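Local structure of beta-N-acetylglucosaminidase-like protein Glycoside hydrolase family 20 (Flavobacterium johnsoniae, 6YHH) at residues G403-L408 / R442-E447; E200-D204 / R272-N276; P618-L623 / Q651-H657; R51-T56 / E118-L124. The protein probably acts as a family 20 beta-N-acetylhexosaminidase that releases terminal N-acetylglucosamine from chitin-derived oligosaccharides during bacterial chitin breakdown. All blocks are in the same frame, centred on the assembly; numbering follows the deposited sequence.

Contact 1: G403-L408 / R442-E447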
loop_
_atom_site.group_PDB
_atom_site.type_symbol
_atom_site.label_atom_id
_atom_site.label_comp_id
_atom_site.label_asym_id
_atom_site.label_seq_id
_atom_site.Cartn_x
_atom_site.Cartn_y
_atom_site.Cartn_z
ATOM N N GLY A 403 22.359 30.386 -23.543
ATOM C CA GLY A 403 21.156 31.114 -23.306
ATOM C C GLY A 403 19.889 30.390 -22.887
ATOM O O GLY A 403 18.814 31.011 -22.849
ATOM N N TYR A 404 20.032 29.092 -22.543
ATOM C CA TYR A 404 18.906 28.200 -22.259
ATOM C C TYR A 404 18.785 27.888 -20.781
ATOM O O TYR A 404 19.770 27.609 -20.095
ATOM C CB TYR A 404 19.059 26.884 -23.010
ATOM C CG TYR A 404 19.141 26.996 -24.492
ATOM C CD1 TYR A 404 20.355 27.234 -25.119
ATOM C CD2 TYR A 404 17.997 26.865 -25.304
ATOM C CE1 TYR A 404 20.444 27.363 -26.491
ATOM C CE2 TYR A 404 18.088 26.945 -26.685
ATOM C CZ TYR A 404 19.309 27.222 -27.252
ATOM O OH TYR A 404 19.345 27.334 -28.639
ATOM N N LYS A 405 17.565 27.988 -20.264
ATOM C CA LYS A 405 17.299 27.550 -18.903
ATOM C C LYS A 405 17.438 26.041 -18.830
ATOM O O LYS A 405 17.099 25.398 -19.812
ATOM C CB LYS A 405 15.919 27.904 -18.494
ATOM C CG LYS A 405 15.684 29.393 -18.462
ATOM C CD LYS A 405 14.357 29.825 -17.932
ATOM C CE LYS A 405 13.168 29.436 -18.799
ATOM N NZ LYS A 405 13.352 30.038 -20.166
ATOM N N THR A 406 17.999 25.562 -17.727
ATOM C CA THR A 406 18.386 24.141 -17.644
ATOM C C THR A 406 17.990 23.521 -16.305
ATOM O O THR A 406 18.024 24.176 -15.316
ATOM C CB THR A 406 19.902 24.009 -17.894
ATOM O OG1 THR A 406 20.197 24.511 -19.229
ATOM C CG2 THR A 406 20.352 22.635 -17.947
ATOM N N VAL A 407 17.731 22.219 -16.332
ATOM C CA VAL A 407 17.506 21.412 -15.133
ATOM C C VAL A 407 18.471 20.257 -15.193
ATOM O O VAL A 407 18.624 19.638 -16.250
ATOM C CB VAL A 407 16.031 20.834 -15.142
ATOM C CG1 VAL A 407 15.809 19.861 -13.981
ATOM C CG2 VAL A 407 15.011 21.954 -15.032
ATOM N N LEU A 408 19.146 19.978 -14.066
ATOM C CA LEU A 408 20.129 18.921 -13.977
ATOM C C LEU A 408 19.458 17.635 -13.454
ATOM O O LEU A 408 18.905 17.580 -12.343
ATOM C CB LEU A 408 21.265 19.296 -13.089
ATOM C CG LEU A 408 22.392 18.281 -13.117
ATOM C CD1 LEU A 408 23.034 18.108 -14.481
ATOM C CD2 LEU A 408 23.488 18.440 -12.057
ATOM N N ARG A 442 20.004 30.841 -14.882
ATOM C CA ARG A 442 19.395 29.888 -15.828
ATOM C C ARG A 442 19.377 28.462 -15.268
ATOM O O ARG A 442 18.745 27.629 -15.881
ATOM C CB ARG A 442 20.155 29.888 -17.157
ATOM C CG ARG A 442 19.854 31.139 -17.995
ATOM C CD ARG A 442 20.641 31.183 -19.301
ATOM N NE ARG A 442 20.571 32.571 -19.768
ATOM C CZ ARG A 442 21.612 33.320 -20.144
ATOM N NH1 ARG A 442 22.870 32.889 -20.248
ATOM N NH2 ARG A 442 21.353 34.598 -20.421
ATOM N N ILE A 443 20.145 28.154 -14.218
ATOM C CA ILE A 443 20.087 26.836 -13.616
ATOM C C ILE A 443 18.848 26.768 -12.730
ATOM O O ILE A 443 18.788 27.302 -11.591
ATOM C CB ILE A 443 21.348 26.533 -12.831
ATOM C CG1 ILE A 443 22.580 26.607 -13.738
ATOM C CG2 ILE A 443 21.294 25.135 -12.239
ATOM C CD1 ILE A 443 23.928 26.633 -13.024
ATOM N N LEU A 444 17.801 26.219 -13.268
ATOM C CA LEU A 444 16.522 26.235 -12.545
ATOM C C LEU A 444 16.571 25.309 -11.317
ATOM O O LEU A 444 15.876 25.553 -10.319
ATOM C CB LEU A 444 15.342 25.772 -13.436
ATOM C CG LEU A 444 15.114 26.623 -14.654
ATOM C CD1 LEU A 444 13.978 26.128 -15.536
ATOM C CD2 LEU A 444 14.823 28.057 -14.235
ATOM N N GLY A 445 17.330 24.212 -11.397
ATOM C CA GLY A 445 17.382 23.271 -10.301
ATOM C C GLY A 445 17.715 21.883 -10.791
ATOM O O GLY A 445 18.480 21.713 -11.760
ATOM N N GLY A 446 17.182 20.871 -10.103
ATOM C CA GLY A 446 17.529 19.480 -10.449
ATOM C C GLY A 446 16.355 18.567 -10.228
ATOM O O GLY A 446 15.343 18.956 -9.623
ATOM N N GLU A 447 16.542 17.336 -10.710
ATOM C CA GLU A 447 15.537 16.343 -10.583
ATOM C C GLU A 447 16.085 14.924 -10.496
ATOM O O GLU A 447 16.856 14.513 -11.366
ATOM C CB GLU A 447 14.652 16.537 -11.774
ATOM C CG GLU A 447 13.519 15.658 -11.908
ATOM C CD GLU A 447 12.693 16.091 -13.155
ATOM O OE1 GLU A 447 12.690 15.309 -14.122
ATOM O OE2 GLU A 447 12.044 17.183 -13.161
#
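Arg442 lays its side chain along the backbone of Gly403 and Tyr404, with CG to NE extended, and one guanidinium face passes over Gly403 CA, which sits 3.6 Å above its plane toward the rim. NH1 then bonds to the carbonyl of Val400 in helix 394-401. Gly403, at positive phi, closes that helix with a Schellman motif. Farther on, Leu444 turns its CB toward Val407 CG2 (4.2 Å), the two side chains running roughly perpendicular, and sets CD1 4.0 Å from Lys405 CB. Val407 CG1 is anti to the backbone N (chi1 174°) and lies over Gly446 CA at 3.9 Å. Between these side chains run parallel-strand bonds, Thr406 N to Arg442 O (2.9 Å) and Leu408 N to Gly445 O (3.0 Å, 174° at the hydrogen) among them. Cut back to alanine, position 442 would probably leave the Val400 carbonyl without its NH1 donor and Gly403 uncovered. Strand 443-450 also pairs with strand 146-152, the first of the catalytic domain, and so closes its TIM-type barrel. At this seam the buried Glu447 carboxylate has both oxygens paired, OE1 with His179 ND1 and OE2 with Trp146 NE1, which probably holds it fixed.

Contact 2: E200-D204 / R272-N276; sequences ELASD and RIERN
Ile273 reaches from its loop into the turn that follows helix 197-202, and its two branches do different work. From CB, which points toward that turn, CG2 goes to the neighbouring Arg275 and lies 3.7 Å above one face of its guanidinium, near the rim. The longer branch leaves with CG1 beside the backbone N (chi1 -60°) and comes to 3.9 Å from Ala202 CA. At its end, CD1 lies 3.5 Å from Leu201 O and 3.6 Å from Asp204 OD1, a methyl set against two oxygens as well as the peptide of Ala202 and Ser203. Asp204, on a left-handed backbone, meets the isoleucine from the opposite direction and turns its carboxylate to Arg275. There the guanidinium grips end-on: NH2 bonds to OD1 at 2.9 Å and NH1 to OD2 at 2.8 Å, both bonds almost straight and both on the syn side of the oxygens. The two flat groups are 21° apart, close to the flat geometry that favours two straight bonds. With an asparagine in place of Asp204, lacking the charge and one acceptor oxygen, one Arg275 nitrogen would probably be left without its mate and the guanidinium freer to turn. Phe64 of the second subunit packs on both Asp204 and Arg275. The ion pair therefore ties the loop 272-276 to the end of helix 197-202 at the subunit interface, where the aliphatic branch and the aromatic neighbour are likely to limit water and strengthen the attraction.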
loop_
_atom_site.group_PDB
_atom_site.type_symbol
_atom_site.label_atom_id
_atom_site.label_comp_id
_atom_site.label_asym_id
_atom_site.label_seq_id
_atom_site.Cartn_x
_atom_site.Cartn_y
_atom_site.Cartn_z
ATOM N N GLU A 200 -5.826 0.955 -26.665
ATOM C CA GLU A 200 -6.129 -0.376 -27.067
ATOM C C GLU A 200 -4.916 -1.226 -27.351
ATOM O O GLU A 200 -4.841 -2.419 -26.911
ATOM C CB GLU A 200 -6.994 -0.317 -28.349
ATOM C CG GLU A 200 -7.519 -1.661 -28.808
ATOM C CD GLU A 200 -7.977 -1.680 -30.298
ATOM O OE1 GLU A 200 -7.906 -0.685 -31.082
ATOM O OE2 GLU A 200 -8.413 -2.789 -30.692
ATOM N N LEU A 201 -3.971 -0.649 -28.069
ATOM C CA LEU A 201 -2.862 -1.380 -28.668
ATOM C C LEU A 201 -1.512 -1.135 -27.988
ATOM O O LEU A 201 -0.595 -1.893 -28.225
ATOM C CB LEU A 201 -2.725 -1.023 -30.146
ATOM C CG LEU A 201 -3.950 -1.375 -31.022
ATOM C CD1 LEU A 201 -3.666 -0.953 -32.430
ATOM C CD2 LEU A 201 -4.310 -2.857 -30.917
ATOM N N ALA A 202 -1.390 -0.058 -27.226
ATOM C CA ALA A 202 -0.052 0.365 -26.740
ATOM C C ALA A 202 0.017 0.494 -25.216
ATOM O O ALA A 202 0.953 1.176 -24.722
ATOM C CB ALA A 202 0.372 1.678 -27.430
ATOM N N SER A 203 -0.945 -0.046 -24.478
ATOM C CA SER A 203 -0.968 0.113 -23.008
ATOM C C SER A 203 -1.062 -1.170 -22.161
ATOM O O SER A 203 -0.870 -1.097 -20.956
ATOM C CB SER A 203 -2.115 1.013 -22.512
ATOM O OG SER A 203 -3.351 0.320 -22.553
ATOM N N ASP A 204 -1.459 -2.290 -22.753
ATOM C CA ASP A 204 -1.795 -3.539 -22.016
ATOM C C ASP A 204 -2.910 -3.286 -21.000
ATOM O O ASP A 204 -3.093 -4.024 -20.035
ATOM C CB ASP A 204 -0.569 -4.126 -21.274
ATOM C CG ASP A 204 0.543 -4.537 -22.183
ATOM O OD1 ASP A 204 0.292 -5.254 -23.177
ATOM O OD2 ASP A 204 1.716 -4.148 -21.869
ATOM N N ARG A 272 5.891 -3.296 -31.883
ATOM C CA ARG A 272 5.150 -3.927 -30.799
ATOM C C ARG A 272 5.542 -3.171 -29.476
ATOM O O ARG A 272 6.520 -2.424 -29.450
ATOM C CB ARG A 272 5.580 -5.412 -30.680
ATOM C CG ARG A 272 7.028 -5.460 -30.188
ATOM C CD ARG A 272 7.939 -6.658 -30.492
ATOM N NE ARG A 272 9.259 -6.493 -29.821
ATOM N N ILE A 273 4.734 -3.358 -28.425
ATOM C CA ILE A 273 5.086 -2.816 -27.112
ATOM C C ILE A 273 6.372 -3.584 -26.659
ATOM O O ILE A 273 6.462 -4.824 -26.650
ATOM C CB ILE A 273 3.977 -3.039 -26.064
ATOM C CG1 ILE A 273 2.640 -2.390 -26.433
ATOM C CG2 ILE A 273 4.419 -2.566 -24.695
ATOM C CD1 ILE A 273 1.525 -2.823 -25.561
ATOM N N GLU A 274 7.410 -2.855 -26.364
ATOM C CA GLU A 274 8.651 -3.448 -26.006
ATOM C C GLU A 274 8.602 -4.056 -24.572
ATOM O O GLU A 274 8.109 -3.437 -23.676
ATOM C CB GLU A 274 9.740 -2.420 -26.089
ATOM C CG GLU A 274 11.096 -2.912 -25.799
ATOM C CD GLU A 274 11.497 -4.040 -26.758
ATOM O OE1 GLU A 274 11.239 -4.046 -27.987
ATOM O OE2 GLU A 274 11.954 -4.986 -26.181
ATOM N N ARG A 275 9.138 -5.284 -24.436
ATOM C CA ARG A 275 9.086 -6.018 -23.159
ATOM C C ARG A 275 10.441 -5.971 -22.437
ATOM O O ARG A 275 10.500 -6.354 -21.231
ATOM C CB ARG A 275 8.658 -7.474 -23.361
ATOM C CG ARG A 275 7.312 -7.623 -24.071
ATOM C CD ARG A 275 6.245 -6.831 -23.371
ATOM N NE ARG A 275 4.945 -7.050 -23.977
ATOM C CZ ARG A 275 3.864 -6.416 -23.556
ATOM N NH1 ARG A 275 3.955 -5.566 -22.605
ATOM N NH2 ARG A 275 2.690 -6.594 -24.194
ATOM N N ASN A 276 11.488 -5.642 -23.150
ATOM C CA ASN A 276 12.861 -5.599 -22.594
ATOM C C ASN A 276 13.242 -4.152 -22.323
ATOM O O ASN A 276 12.547 -3.217 -22.688
ATOM C CB ASN A 276 13.855 -6.144 -23.631
ATOM C CG ASN A 276 13.732 -7.638 -23.793
ATOM O OD1 ASN A 276 13.287 -8.322 -22.924
ATOM N ND2 ASN A 276 14.155 -8.129 -24.886
#

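Contact 3: P618-L623 / Q651-H657; sequences PLSKKL and QCNTKDH
Lys622 and Pro618, one helical turn apart, both take hold of His657. The lysine NZ donates to His657 NE2 at 3.0 Å, arriving at the ring edge and close to the ring plane. Over one face of the same ring lies Pro618 CB, 3.6 Å from the centroid, a CH-pi contact displaced toward the rim. A water then gives Lys622 NZ a second partner at 2.7 Å; it donates in turn to both the backbone O and the OE1 of Gln651. The lysine chain, extended beyond CG, crosses Gln651 and Thr654 at about right angles on its way, with CD 3.6 Å from Gln651 O. Behind this shell, Thr654 CG2 meets Leu619 CD1 at 3.7 Å, while its OG1 accepts from Asp656 N in an ST turn that shapes the loop leading to His657. Cys652 SG rests 3.4 Å from Lys622 O. Leu619 continues inward to Val660 and Leu662 of strand 660-662 and to Phe528 of helix 523-529, so the contact joins the start of helix 617-634 to the loop before that strand. As NE2 accepts from an ammonium group, the imidazole is probably neutral with its proton on ND1.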
loop_
_atom_site.group_PDB
_atom_site.type_symbol
_atom_site.label_atom_id
_atom_site.label_comp_id
_atom_site.label_asym_id
_atom_site.label_seq_id
_atom_site.Cartn_x
_atom_site.Cartn_y
_atom_site.Cartn_z
ATOM N N PRO A 618 25.610 -19.290 -1.970
ATOM C CA PRO A 618 27.032 -19.249 -2.287
ATOM C C PRO A 618 27.700 -17.983 -1.758
ATOM O O PRO A 618 28.885 -17.989 -1.328
ATOM C CB PRO A 618 27.059 -19.255 -3.820
ATOM C CG PRO A 618 25.758 -19.991 -4.170
ATOM C CD PRO A 618 24.772 -19.484 -3.172
ATOM N N LEU A 619 26.940 -16.890 -1.694
ATOM C CA LEU A 619 27.455 -15.627 -1.311
ATOM C C LEU A 619 27.628 -15.576 0.218
ATOM O O LEU A 619 28.668 -15.124 0.758
ATOM C CB LEU A 619 26.528 -14.469 -1.803
ATOM C CG LEU A 619 27.151 -13.063 -1.721
ATOM C CD1 LEU A 619 28.360 -12.909 -2.593
ATOM C CD2 LEU A 619 26.117 -11.946 -2.099
ATOM N N SER A 620 26.660 -16.108 0.941
ATOM C CA SER A 620 26.718 -16.110 2.399
ATOM C C SER A 620 27.785 -17.109 2.837
ATOM O O SER A 620 28.474 -16.877 3.813
ATOM C CB SER A 620 25.372 -16.379 3.064
ATOM O OG SER A 620 24.798 -17.699 2.746
ATOM N N LYS A 621 27.993 -18.187 2.059
ATOM C CA LYS A 621 29.078 -19.132 2.385
ATOM C C LYS A 621 30.412 -18.479 2.172
ATOM O O LYS A 621 31.317 -18.548 3.049
ATOM C CB LYS A 621 28.970 -20.386 1.559
ATOM C CG LYS A 621 30.236 -21.223 1.684
ATOM C CD LYS A 621 30.118 -22.574 1.051
ATOM C CE LYS A 621 31.463 -23.328 1.088
ATOM N NZ LYS A 621 32.034 -23.407 2.440
ATOM N N LYS A 622 30.602 -17.739 1.067
ATOM C CA LYS A 622 31.835 -17.016 0.853
ATOM C C LYS A 622 32.182 -16.026 1.964
ATOM O O LYS A 622 33.352 -15.933 2.458
ATOM C CB LYS A 622 31.852 -16.359 -0.524
ATOM C CG LYS A 622 31.936 -17.334 -1.670
ATOM C CD LYS A 622 31.507 -16.777 -3.035
ATOM C CE LYS A 622 31.580 -17.966 -4.030
ATOM N NZ LYS A 622 31.370 -17.623 -5.462
ATOM N N LEU A 623 31.168 -15.295 2.448
ATOM C CA LEU A 623 31.397 -14.375 3.558
ATOM C C LEU A 623 31.709 -15.108 4.889
ATOM O O LEU A 623 32.594 -14.666 5.667
ATOM C CB LEU A 623 30.152 -13.459 3.736
ATOM C CG LEU A 623 30.254 -12.418 4.771
ATOM C CD1 LEU A 623 31.427 -11.484 4.516
ATOM C CD2 LEU A 623 28.922 -11.643 4.941
ATOM N N GLN A 651 37.042 -14.012 -3.113
ATOM C CA GLN A 651 35.766 -14.713 -3.445
ATOM C C GLN A 651 34.596 -13.776 -3.138
ATOM O O GLN A 651 33.516 -13.837 -3.764
ATOM C CB GLN A 651 35.545 -15.955 -2.626
ATOM C CG GLN A 651 36.568 -17.089 -2.758
ATOM C CD GLN A 651 36.645 -17.563 -4.143
ATOM O OE1 GLN A 651 35.653 -18.041 -4.698
ATOM N NE2 GLN A 651 37.812 -17.412 -4.744
ATOM N N CYS A 652 34.752 -12.950 -2.134
ATOM C CA CYS A 652 33.629 -12.127 -1.665
ATOM C C CYS A 652 33.340 -10.929 -2.601
ATOM O O CYS A 652 32.418 -10.151 -2.298
ATOM C CB CYS A 652 33.860 -11.610 -0.247
ATOM S SG CYS A 652 33.854 -12.888 0.983
ATOM N N ASN A 653 34.148 -10.716 -3.639
ATOM C CA ASN A 653 33.844 -9.635 -4.611
ATOM C C ASN A 653 33.038 -10.098 -5.778
ATOM O O ASN A 653 32.905 -9.394 -6.765
ATOM C CB ASN A 653 35.159 -9.072 -5.147
ATOM C CG ASN A 653 35.020 -7.686 -5.720
ATOM O OD1 ASN A 653 34.139 -6.879 -5.360
ATOM N ND2 ASN A 653 35.944 -7.354 -6.625
ATOM N N THR A 654 32.573 -11.334 -5.733
ATOM C CA THR A 654 31.782 -11.894 -6.828
ATOM C C THR A 654 30.506 -11.113 -7.045
ATOM O O THR A 654 29.853 -10.704 -6.090
ATOM C CB THR A 654 31.467 -13.385 -6.645
ATOM O OG1 THR A 654 30.807 -13.882 -7.825
ATOM C CG2 THR A 654 30.629 -13.625 -5.434
ATOM N N LYS A 655 30.146 -11.014 -8.310
ATOM C CA LYS A 655 28.872 -10.359 -8.744
ATOM C C LYS A 655 27.939 -11.410 -9.302
ATOM O O LYS A 655 26.945 -11.046 -9.948
ATOM C CB LYS A 655 29.191 -9.308 -9.810
ATOM C CG LYS A 655 30.356 -8.355 -9.458
ATOM C CD LYS A 655 30.131 -7.508 -8.288
ATOM C CE LYS A 655 31.256 -6.467 -8.155
ATOM N NZ LYS A 655 31.046 -5.658 -6.957
ATOM N N ASP A 656 28.280 -12.688 -9.216
ATOM C CA ASP A 656 27.544 -13.733 -9.891
ATOM C C ASP A 656 26.298 -14.273 -9.188
ATOM O O ASP A 656 25.574 -15.126 -9.766
ATOM C CB ASP A 656 28.460 -14.940 -10.118
ATOM C CG ASP A 656 29.592 -14.661 -11.075
ATOM O OD1 ASP A 656 29.570 -13.700 -11.806
ATOM O OD2 ASP A 656 30.470 -15.524 -11.037
ATOM N N HIS A 657 26.011 -13.863 -7.956
ATOM C CA HIS A 657 24.948 -14.477 -7.173
ATOM C C HIS A 657 23.852 -13.455 -6.883
ATOM O O HIS A 657 24.070 -12.427 -6.253
ATOM C CB HIS A 657 25.465 -15.016 -5.847
ATOM C CG HIS A 657 26.593 -15.934 -6.029
ATOM N ND1 HIS A 657 26.477 -17.083 -6.761
ATOM C CD2 HIS A 657 27.889 -15.821 -5.680
ATOM C CE1 HIS A 657 27.667 -17.674 -6.839
ATOM N NE2 HIS A 657 28.528 -16.951 -6.157
HETATM O O HOH W 1 33.507 -16.052 -5.756
#

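Contact 4: R51-T56 / E118-L124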
loop_
_atom_site.group_PDB
_atom_site.type_symbol
_atom_site.label_atom_id
_atom_site.label_comp_id
_atom_site.label_asym_id
_atom_site.label_seq_id
_atom_site.Cartn_x
_atom_site.Cartn_y
_atom_site.Cartn_z
ATOM N N ARG A 51 -1.093 13.994 11.130
ATOM C CA ARG A 51 0.192 13.348 11.229
ATOM C C ARG A 51 0.813 13.515 12.630
ATOM O O ARG A 51 1.342 12.565 13.226
ATOM C CB ARG A 51 1.145 13.863 10.165
ATOM C CG ARG A 51 0.736 13.429 8.781
ATOM C CD ARG A 51 1.333 14.260 7.681
ATOM N NE ARG A 51 2.757 14.204 7.608
ATOM C CZ ARG A 51 3.525 15.079 6.958
ATOM N NH1 ARG A 51 2.995 16.161 6.440
ATOM N NH2 ARG A 51 4.846 14.880 6.878
ATOM N N LEU A 52 0.742 14.716 13.149
ATOM C CA LEU A 52 1.240 14.959 14.496
ATOM C C LEU A 52 0.572 14.095 15.544
ATOM O O LEU A 52 1.224 13.565 16.424
ATOM C CB LEU A 52 1.071 16.467 14.815
ATOM C CG LEU A 52 1.632 16.906 16.141
ATOM C CD1 LEU A 52 3.134 16.612 16.268
ATOM C CD2 LEU A 52 1.339 18.374 16.412
ATOM N N ASP A 53 -0.739 13.971 15.441
ATOM C CA ASP A 53 -1.512 13.127 16.365
ATOM C C ASP A 53 -1.100 11.683 16.229
ATOM O O ASP A 53 -0.971 10.945 17.214
ATOM C CB ASP A 53 -3.005 13.285 16.116
ATOM C CG ASP A 53 -3.854 13.180 17.434
ATOM O OD1 ASP A 53 -3.325 12.932 18.512
ATOM O OD2 ASP A 53 -5.068 13.406 17.274
ATOM N N GLY A 54 -0.875 11.232 14.982
ATOM C CA GLY A 54 -0.448 9.847 14.805
ATOM C C GLY A 54 0.880 9.527 15.507
ATOM O O GLY A 54 1.130 8.418 15.939
ATOM N N ARG A 55 1.755 10.521 15.588
ATOM C CA ARG A 55 3.026 10.318 16.238
ATOM C C ARG A 55 3.005 10.412 17.747
ATOM O O ARG A 55 3.939 9.923 18.418
ATOM C CB ARG A 55 4.027 11.373 15.739
ATOM C CG ARG A 55 4.300 11.410 14.273
ATOM C CD ARG A 55 5.407 12.339 13.910
ATOM N NE ARG A 55 5.506 12.516 12.481
ATOM C CZ ARG A 55 6.418 13.235 11.861
ATOM N NH1 ARG A 55 7.428 13.745 12.572
ATOM N NH2 ARG A 55 6.396 13.337 10.554
ATOM N N THR A 56 1.976 11.059 18.284
ATOM C CA THR A 56 1.921 11.431 19.695
ATOM C C THR A 56 0.819 10.837 20.527
ATOM O O THR A 56 0.949 10.797 21.795
ATOM C CB THR A 56 1.831 12.950 19.869
ATOM O OG1 THR A 56 0.678 13.512 19.222
ATOM C CG2 THR A 56 3.071 13.599 19.343
ATOM N N GLU A 118 6.232 21.074 7.567
ATOM C CA GLU A 118 7.142 19.917 7.478
ATOM C C GLU A 118 8.330 20.080 8.380
ATOM O O GLU A 118 8.746 19.158 9.040
ATOM C CB GLU A 118 7.608 19.672 6.062
ATOM C CG GLU A 118 6.443 19.378 5.109
ATOM C CD GLU A 118 5.689 18.081 5.414
ATOM O OE1 GLU A 118 6.198 17.209 6.174
ATOM O OE2 GLU A 118 4.592 17.939 4.781
ATOM N N THR A 119 8.874 21.287 8.450
ATOM C CA THR A 119 9.970 21.545 9.368
ATOM C C THR A 119 9.528 21.338 10.797
ATOM O O THR A 119 10.295 20.782 11.630
ATOM C CB THR A 119 10.537 22.969 9.168
ATOM O OG1 THR A 119 10.842 23.138 7.810
ATOM C CG2 THR A 119 11.762 23.190 10.000
ATOM N N LEU A 120 8.362 21.899 11.143
ATOM C CA LEU A 120 7.782 21.715 12.492
ATOM C C LEU A 120 7.669 20.236 12.887
ATOM O O LEU A 120 8.049 19.845 13.998
ATOM C CB LEU A 120 6.455 22.498 12.648
ATOM C CG LEU A 120 5.902 22.511 14.059
ATOM C CD1 LEU A 120 6.852 22.892 15.157
ATOM C CD2 LEU A 120 4.636 23.325 14.061
ATOM N N LEU A 121 7.151 19.389 12.009
ATOM C CA LEU A 121 7.117 17.946 12.322
ATOM C C LEU A 121 8.480 17.398 12.616
ATOM O O LEU A 121 8.640 16.552 13.511
ATOM C CB LEU A 121 6.473 17.210 11.161
ATOM C CG LEU A 121 4.968 17.417 11.040
ATOM C CD1 LEU A 121 4.459 16.867 9.719
ATOM C CD2 LEU A 121 4.236 16.799 12.244
ATOM N N GLN A 122 9.488 17.875 11.861
ATOM C CA GLN A 122 10.853 17.377 12.095
ATOM C C GLN A 122 11.461 17.873 13.341
ATOM O O GLN A 122 12.363 17.197 13.887
ATOM C CB GLN A 122 11.728 17.725 10.908
ATOM C CG GLN A 122 11.354 16.982 9.620
ATOM C CD GLN A 122 12.285 17.340 8.458
ATOM O OE1 GLN A 122 12.965 18.372 8.481
ATOM N NE2 GLN A 122 12.275 16.505 7.403
ATOM N N LEU A 123 10.915 18.967 13.876
ATOM C CA LEU A 123 11.430 19.487 15.128
ATOM C C LEU A 123 10.929 18.781 16.358
ATOM O O LEU A 123 11.467 18.956 17.473
ATOM C CB LEU A 123 11.062 20.979 15.287
ATOM C CG LEU A 123 11.905 22.131 14.833
ATOM C CD1 LEU A 123 11.218 23.419 15.387
ATOM C CD2 LEU A 123 13.377 22.039 15.320
ATOM N N LEU A 124 9.886 17.970 16.194
ATOM C CA LEU A 124 9.300 17.176 17.332
ATOM C C LEU A 124 10.287 16.368 18.042
ATOM O O LEU A 124 11.076 15.603 17.404
ATOM C CB LEU A 124 8.164 16.298 16.819
ATOM C CG LEU A 124 7.341 15.589 17.938
ATOM C CD1 LEU A 124 6.582 16.568 18.780
ATOM C CD2 LEU A 124 6.504 14.523 17.217
#
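Leu121 is clasped by Arg51 and Arg55, and here the contact is tightest. Its CD1 sits 3.4 Å above the centre of the Arg51 guanidinium, while CD2 lies over the centre of the Arg55 guanidinium at 4.2 Å. Arg51, bent at chi3 (63°), presents NH1 and NH2 end-on to Glu118: NH2 bonds to OE1 at 2.8 Å and NH1 to OE2 at 2.9 Å. The carboxylate is turned 36° out of the guanidinium plane, so the grip is twisted rather than flat. Toward the C-terminal end of the helices the contact becomes apolar, at ordinary packing distance, and reaches partly exposed Leu124. This leucine puts CD2 4.1 Å from Leu52 CD1, and Arg55 CD and Thr56 CG2 meet the same methyl at similar range. The segment axes run nearly parallel, 11.2 Å apart, and long side chains fill the space between them. On the outer side of helix 40-56, Gly54 O accepts from Thr554 and Asn515 of the second subunit. Glu500 bridges the NE of both arginines, tying this helix pair of domain 2 to the chain after helix 484-497, while Glu118 holds Arg51 alone. With two acids on it and a leucine methyl against one face, the Arg51 guanidinium is probably fixed in its rotation.

Contacts 1 and 2 belong to the catalytic domain, with nearest atoms about 20 Å apart; contact 1 lies in the barrel wall, whereas contact 2 joins the end of a short helix to a long loop. Contact 4 belongs to the preceding domain 2, about 17 Å from contact 1 at the nearest atoms. Contact 3 is in the C-terminal helical region, on the other side of the chain's centre from contact 1, 43 Å away centre to centre. Contacts 2 and 4, whose centres are 44 Å apart, both touch the second subunit, contact 2 through its Asp204-Arg275 ion pair, contact 4 through Asp53, Gly54 and Arg55. None of the four contains Glu317, the predicted proton donor, and all lie away from it.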